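Local coordinates for protein inositol 2-dehydrogenase (PDB 4HKT) that oxidises myo-inositol to 2-keto-myo-inositol (scyllo-inosose) with NAD+ as hydride acceptor, the first step of myo-inositol degradation, at residues E143-P157 with G221-T233. Residues are numbered along the deposited sequence; the frame is centred on the assembly and turned at random. Where two conformers were deposited one is given.
Sequences EVEMVTITSRDPSAP and GKQAIISNSRRAT. With EDO (1,2-ethanediol), chain X.
Val147 and Ala224 meet CB to CB at 3.9 Å where strands 144-152 and 223-229 run parallel, their axes 10° apart and 4.6 Å at closest approach. Eight backbone bonds, from Gln223 N to Glu145 O through Asp153 N to Ser229 O, fix this register. On the same buried, close-packed face CD1 of Ile149 lies alongside CG1 of Ile226 at 4.1 Å, against helix 168-184. Further along, Asn228 ND2 packs on Ser151 CB and bonds Ser227 O from above its carbonyl plane; Asp176 also bonds Ser151 OG and Asn228 ND2, and Thr173 OG1 bonds Asn228 OD1. This is the central parallel pair of the otherwise antiparallel sheet in the Gfo/Idh/MocA C-terminal domain. The face carrying Met146, Ile225 and Ser227 packs against a second subunit. There Arg152 runs extended from CG to NE, which brings NE to a water, 2.9 Å away, that also bonds Ser227 OG; its NH1 bonds Tyr234 and forms a salt bridge with Glu241 of the second subunit. Beyond the strands, Arg230 bends at chi2 (-58°), so that Pro157 CD lies over one guanidinium face, 3.6 Å from the plane. Asp153 OD2 sits at its edge, in plane, 3.1 Å from NH1 in a salt bridge, the carboxylate turned 48°; 1,2-ethanediol, probably from the crystallisation liquor, donates O2 to OD2 at 2.8 Å. Arg230 NH2 pairs with Asp171. With an alanine here both carboxylates are likely to lose this cationic partner, and Pro157 the flat group it lies on. Solvent is reached at Glu143, whose OE1 forms a 3.2 Å salt bridge with Lys222 NZ, the side chains crossing at about a right angle; Lys222 stays buried, CE against Val144 O, and also pairs with Glu186.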
loop_
_atom_site.group_PDB
_atom_site.type_symbol
_atom_site.label_atom_id
_atom_site.label_comp_id
_atom_site.label_asym_id
_atom_site.label_seq_id
_atom_site.Cartn_x
_atom_site.Cartn_y
_atom_site.Cartn_z
ATOM N N GLU B 143 19.364 -14.929 9.493
ATOM C CA GLU B 143 20.677 -14.501 9.009
ATOM C C GLU B 143 20.490 -13.647 7.746
ATOM O O GLU B 143 19.716 -14.002 6.867
ATOM C CB GLU B 143 21.589 -15.694 8.684
ATOM C CG GLU B 143 22.491 -16.180 9.812
ATOM C CD GLU B 143 23.513 -15.139 10.237
ATOM O OE1 GLU B 143 24.446 -14.794 9.438
ATOM O OE2 GLU B 143 23.346 -14.647 11.372
ATOM N N VAL B 144 21.207 -12.542 7.657
ATOM C CA VAL B 144 21.143 -11.683 6.457
ATOM C C VAL B 144 21.673 -12.492 5.284
ATOM O O VAL B 144 22.642 -13.214 5.440
ATOM C CB VAL B 144 21.965 -10.410 6.652
ATOM C CG1 VAL B 144 22.155 -9.644 5.342
ATOM C CG2 VAL B 144 21.281 -9.530 7.663
ATOM N N GLU B 145 20.995 -12.431 4.140
ATOM C CA GLU B 145 21.482 -13.077 2.916
ATOM C C GLU B 145 21.735 -12.062 1.735
ATOM O O GLU B 145 22.810 -12.023 1.151
ATOM C CB GLU B 145 20.475 -14.154 2.504
ATOM C CG GLU B 145 20.513 -15.339 3.475
ATOM C CD GLU B 145 19.454 -16.412 3.276
ATOM O OE1 GLU B 145 18.569 -16.372 2.350
ATOM O OE2 GLU B 145 19.512 -17.324 4.154
HETATM N N MSE B 146 20.729 -11.261 1.379
HETATM C CA MSE B 146 20.814 -10.444 0.151
HETATM C C MSE B 146 20.186 -9.097 0.431
HETATM O O MSE B 146 19.075 -9.028 0.924
HETATM C CB MSE B 146 20.080 -11.153 -0.988
HETATM C CG MSE B 146 20.671 -12.550 -1.204
HETATM SE SE MSE B 146 19.880 -13.438 -2.746
HETATM C CE MSE B 146 20.885 -12.344 -4.027
ATOM N N VAL B 147 20.915 -8.032 0.147
ATOM C CA VAL B 147 20.500 -6.654 0.408
ATOM C C VAL B 147 20.285 -5.992 -0.933
ATOM O O VAL B 147 21.059 -6.226 -1.868
ATOM C CB VAL B 147 21.619 -5.893 1.157
ATOM C CG1 VAL B 147 21.335 -4.392 1.239
ATOM C CG2 VAL B 147 21.806 -6.499 2.528
ATOM N N THR B 148 19.240 -5.186 -1.051
ATOM C CA THR B 148 19.008 -4.389 -2.241
ATOM C C THR B 148 18.757 -2.927 -1.821
ATOM O O THR B 148 17.941 -2.627 -0.901
ATOM C CB THR B 148 17.820 -4.895 -3.093
ATOM O OG1 THR B 148 17.893 -6.314 -3.245
ATOM C CG2 THR B 148 17.842 -4.274 -4.506
ATOM N N ILE B 149 19.502 -2.048 -2.453
ATOM C CA ILE B 149 19.536 -0.611 -2.111
ATOM C C ILE B 149 19.335 0.126 -3.409
ATOM O O ILE B 149 20.084 -0.083 -4.359
ATOM C CB ILE B 149 20.874 -0.199 -1.482
ATOM C CG1 ILE B 149 21.092 -0.872 -0.151
ATOM C CG2 ILE B 149 20.993 1.326 -1.280
ATOM C CD1 ILE B 149 22.517 -0.767 0.334
ATOM N N THR B 150 18.325 0.992 -3.443
ATOM C CA THR B 150 18.044 1.824 -4.574
ATOM C C THR B 150 18.024 3.274 -4.150
ATOM O O THR B 150 17.236 3.660 -3.257
ATOM C CB THR B 150 16.695 1.487 -5.163
ATOM O OG1 THR B 150 16.697 0.096 -5.516
ATOM C CG2 THR B 150 16.423 2.347 -6.418
ATOM N N SER B 151 18.862 4.075 -4.796
ATOM C CA SER B 151 18.950 5.505 -4.497
ATOM C C SER B 151 18.908 6.265 -5.807
ATOM O O SER B 151 19.621 5.914 -6.733
ATOM C CB SER B 151 20.211 5.846 -3.696
ATOM O OG SER B 151 20.178 5.228 -2.402
ATOM N N ARG B 152 18.023 7.269 -5.895
ATOM C CA ARG B 152 17.871 8.069 -7.097
ATOM C C ARG B 152 17.648 9.493 -6.669
ATOM O O ARG B 152 16.718 9.767 -5.899
ATOM C CB ARG B 152 16.699 7.590 -7.983
ATOM C CG ARG B 152 16.846 6.129 -8.421
ATOM C CD ARG B 152 15.718 5.601 -9.273
ATOM N NE ARG B 152 16.003 4.210 -9.583
ATOM C CZ ARG B 152 15.109 3.243 -9.750
ATOM N NH1 ARG B 152 13.818 3.462 -9.704
ATOM N NH2 ARG B 152 15.530 2.002 -9.964
ATOM N N ASP B 153 18.540 10.368 -7.115
ATOM C CA ASP B 153 18.437 11.781 -6.824
ATOM C C ASP B 153 17.364 12.425 -7.712
ATOM O O ASP B 153 17.058 11.907 -8.808
ATOM C CB ASP B 153 19.787 12.466 -7.063
ATOM C CG ASP B 153 20.793 12.191 -5.976
ATOM O OD1 ASP B 153 20.462 11.539 -4.962
ATOM O OD2 ASP B 153 21.959 12.629 -6.141
ATOM N N PRO B 154 16.815 13.584 -7.271
ATOM C CA PRO B 154 15.791 14.225 -8.077
ATOM C C PRO B 154 16.388 14.720 -9.393
ATOM O O PRO B 154 15.750 14.647 -10.427
ATOM C CB PRO B 154 15.290 15.368 -7.174
ATOM C CG PRO B 154 16.470 15.699 -6.313
ATOM C CD PRO B 154 17.159 14.384 -6.069
ATOM N N SER B 155 17.643 15.144 -9.372
ATOM C CA SER B 155 18.275 15.606 -10.595
ATOM C C SER B 155 19.739 15.689 -10.311
ATOM O O SER B 155 20.145 15.594 -9.153
ATOM C CB SER B 155 17.729 17.006 -10.960
ATOM O OG SER B 155 18.004 17.860 -9.879
ATOM N N ALA B 156 20.544 15.839 -11.360
ATOM C CA ALA B 156 22.004 15.766 -11.241
ATOM C C ALA B 156 22.585 17.105 -10.813
ATOM O O ALA B 156 22.035 18.130 -11.143
ATOM C CB ALA B 156 22.619 15.398 -12.577
ATOM N N PRO B 157 23.735 17.085 -10.137
ATOM C CA PRO B 157 24.380 18.335 -9.841
ATOM C C PRO B 157 25.012 18.924 -11.109
ATOM O O PRO B 157 25.115 18.241 -12.121
ATOM C CB PRO B 157 25.426 17.958 -8.803
ATOM C CG PRO B 157 25.756 16.530 -9.091
ATOM C CD PRO B 157 24.550 15.916 -9.740
ATOM N N GLY B 221 29.678 -14.757 1.721
ATOM C CA GLY B 221 28.902 -14.855 0.497
ATOM C C GLY B 221 27.669 -13.996 0.405
ATOM O O GLY B 221 27.002 -14.004 -0.644
ATOM N N LYS B 222 27.322 -13.307 1.502
ATOM C CA LYS B 222 26.214 -12.373 1.516
ATOM C C LYS B 222 26.453 -11.304 0.444
ATOM O O LYS B 222 27.597 -10.917 0.225
ATOM C CB LYS B 222 26.047 -11.688 2.859
ATOM C CG LYS B 222 25.838 -12.590 4.031
ATOM C CD LYS B 222 25.936 -11.796 5.330
ATOM C CE LYS B 222 25.369 -12.559 6.538
ATOM N NZ LYS B 222 26.257 -13.609 7.048
ATOM N N GLN B 223 25.379 -10.907 -0.238
ATOM C CA GLN B 223 25.444 -9.968 -1.349
ATOM C C GLN B 223 24.555 -8.730 -1.199
ATOM O O GLN B 223 23.396 -8.818 -0.747
ATOM C CB GLN B 223 25.076 -10.693 -2.618
ATOM C CG GLN B 223 26.037 -11.819 -3.006
ATOM C CD GLN B 223 25.326 -12.916 -3.768
ATOM O OE1 GLN B 223 24.852 -12.687 -4.856
ATOM N NE2 GLN B 223 25.239 -14.104 -3.191
ATOM N N ALA B 224 25.093 -7.590 -1.639
ATOM C CA ALA B 224 24.364 -6.332 -1.651
ATOM C C ALA B 224 24.416 -5.787 -3.052
ATOM O O ALA B 224 25.457 -5.671 -3.617
ATOM C CB ALA B 224 24.969 -5.324 -0.683
ATOM N N ILE B 225 23.252 -5.509 -3.603
ATOM C CA ILE B 225 23.136 -4.893 -4.868
ATOM C C ILE B 225 22.738 -3.447 -4.639
ATOM O O ILE B 225 21.820 -3.150 -3.857
ATOM C CB ILE B 225 22.007 -5.555 -5.658
ATOM C CG1 ILE B 225 22.259 -7.029 -5.862
ATOM C CG2 ILE B 225 21.871 -4.927 -7.021
ATOM C CD1 ILE B 225 21.097 -7.747 -6.540
ATOM N N ILE B 226 23.385 -2.548 -5.354
ATOM C CA ILE B 226 23.099 -1.136 -5.215
ATOM C C ILE B 226 22.806 -0.612 -6.618
ATOM O O ILE B 226 23.554 -0.871 -7.570
ATOM C CB ILE B 226 24.276 -0.340 -4.656
ATOM C CG1 ILE B 226 24.585 -0.714 -3.233
ATOM C CG2 ILE B 226 23.998 1.164 -4.775
ATOM C CD1 ILE B 226 26.029 -0.401 -2.900
ATOM N N SER B 227 21.726 0.138 -6.725
ATOM C CA SER B 227 21.330 0.834 -7.969
ATOM C C SER B 227 21.279 2.356 -7.710
ATOM O O SER B 227 20.646 2.784 -6.753
ATOM C CB SER B 227 19.926 0.355 -8.313
ATOM O OG SER B 227 19.425 0.896 -9.488
ATOM N N ASN B 228 21.922 3.159 -8.552
ATOM C CA ASN B 228 21.902 4.624 -8.392
ATOM C C ASN B 228 21.574 5.243 -9.726
ATOM O O ASN B 228 22.140 4.835 -10.735
ATOM C CB ASN B 228 23.273 5.180 -8.064
ATOM C CG ASN B 228 23.716 5.035 -6.627
ATOM O OD1 ASN B 228 24.825 5.494 -6.315
ATOM N ND2 ASN B 228 22.908 4.484 -5.746
ATOM N N SER B 229 20.744 6.290 -9.706
ATOM C CA SER B 229 20.499 7.150 -10.851
ATOM C C SER B 229 20.524 8.613 -10.383
ATOM O O SER B 229 20.009 8.968 -9.312
ATOM C CB SER B 229 19.154 6.867 -11.522
ATOM O OG SER B 229 18.904 7.830 -12.585
ATOM N N ARG B 230 21.158 9.448 -11.179
ATOM C CA ARG B 230 21.198 10.852 -10.859
ATOM C C ARG B 230 19.863 11.602 -11.001
ATOM O O ARG B 230 19.793 12.747 -10.569
ATOM C CB ARG B 230 22.253 11.557 -11.709
ATOM C CG ARG B 230 23.684 11.439 -11.201
ATOM C CD ARG B 230 23.851 11.979 -9.794
ATOM N NE ARG B 230 25.240 12.201 -9.458
ATOM C CZ ARG B 230 25.677 12.636 -8.290
ATOM N NH1 ARG B 230 24.815 12.927 -7.328
ATOM N NH2 ARG B 230 26.982 12.790 -8.081
ATOM N N ARG B 231 18.841 11.022 -11.629
ATOM C CA ARG B 231 17.615 11.763 -11.953
ATOM C C ARG B 231 16.392 10.870 -11.904
ATOM O O ARG B 231 16.334 9.823 -12.595
ATOM C CB ARG B 231 17.686 12.381 -13.362
ATOM C CG ARG B 231 16.465 13.238 -13.735
ATOM C CD ARG B 231 15.436 12.570 -14.651
ATOM N NE ARG B 231 15.975 12.266 -15.999
ATOM C CZ ARG B 231 16.352 11.042 -16.384
ATOM N NH1 ARG B 231 16.228 10.015 -15.519
ATOM N NH2 ARG B 231 16.842 10.817 -17.611
ATOM N N ALA B 232 15.404 11.289 -11.094
ATOM C CA ALA B 232 14.094 10.644 -11.004
ATOM C C ALA B 232 13.038 11.749 -10.946
ATOM O O ALA B 232 13.069 12.561 -10.019
ATOM C CB ALA B 232 14.018 9.810 -9.754
ATOM N N THR B 233 12.108 11.754 -11.885
ATOM C CA THR B 233 11.063 12.794 -11.934
ATOM C C THR B 233 10.157 12.771 -10.705
ATOM O O THR B 233 9.626 13.807 -10.307
ATOM C CB THR B 233 10.185 12.697 -13.185
ATOM O OG1 THR B 233 9.561 11.399 -13.284
ATOM C CG2 THR B 233 10.990 12.978 -14.377
HETATM C C1 EDO X . 24.786 14.727 -4.369
HETATM O O1 EDO X . 26.001 15.427 -4.636
HETATM C C2 EDO X . 25.035 13.307 -3.845
HETATM O O2 EDO X . 23.885 12.500 -4.106
HETATM O O HOH W 1 18.778 3.422 -10.064
#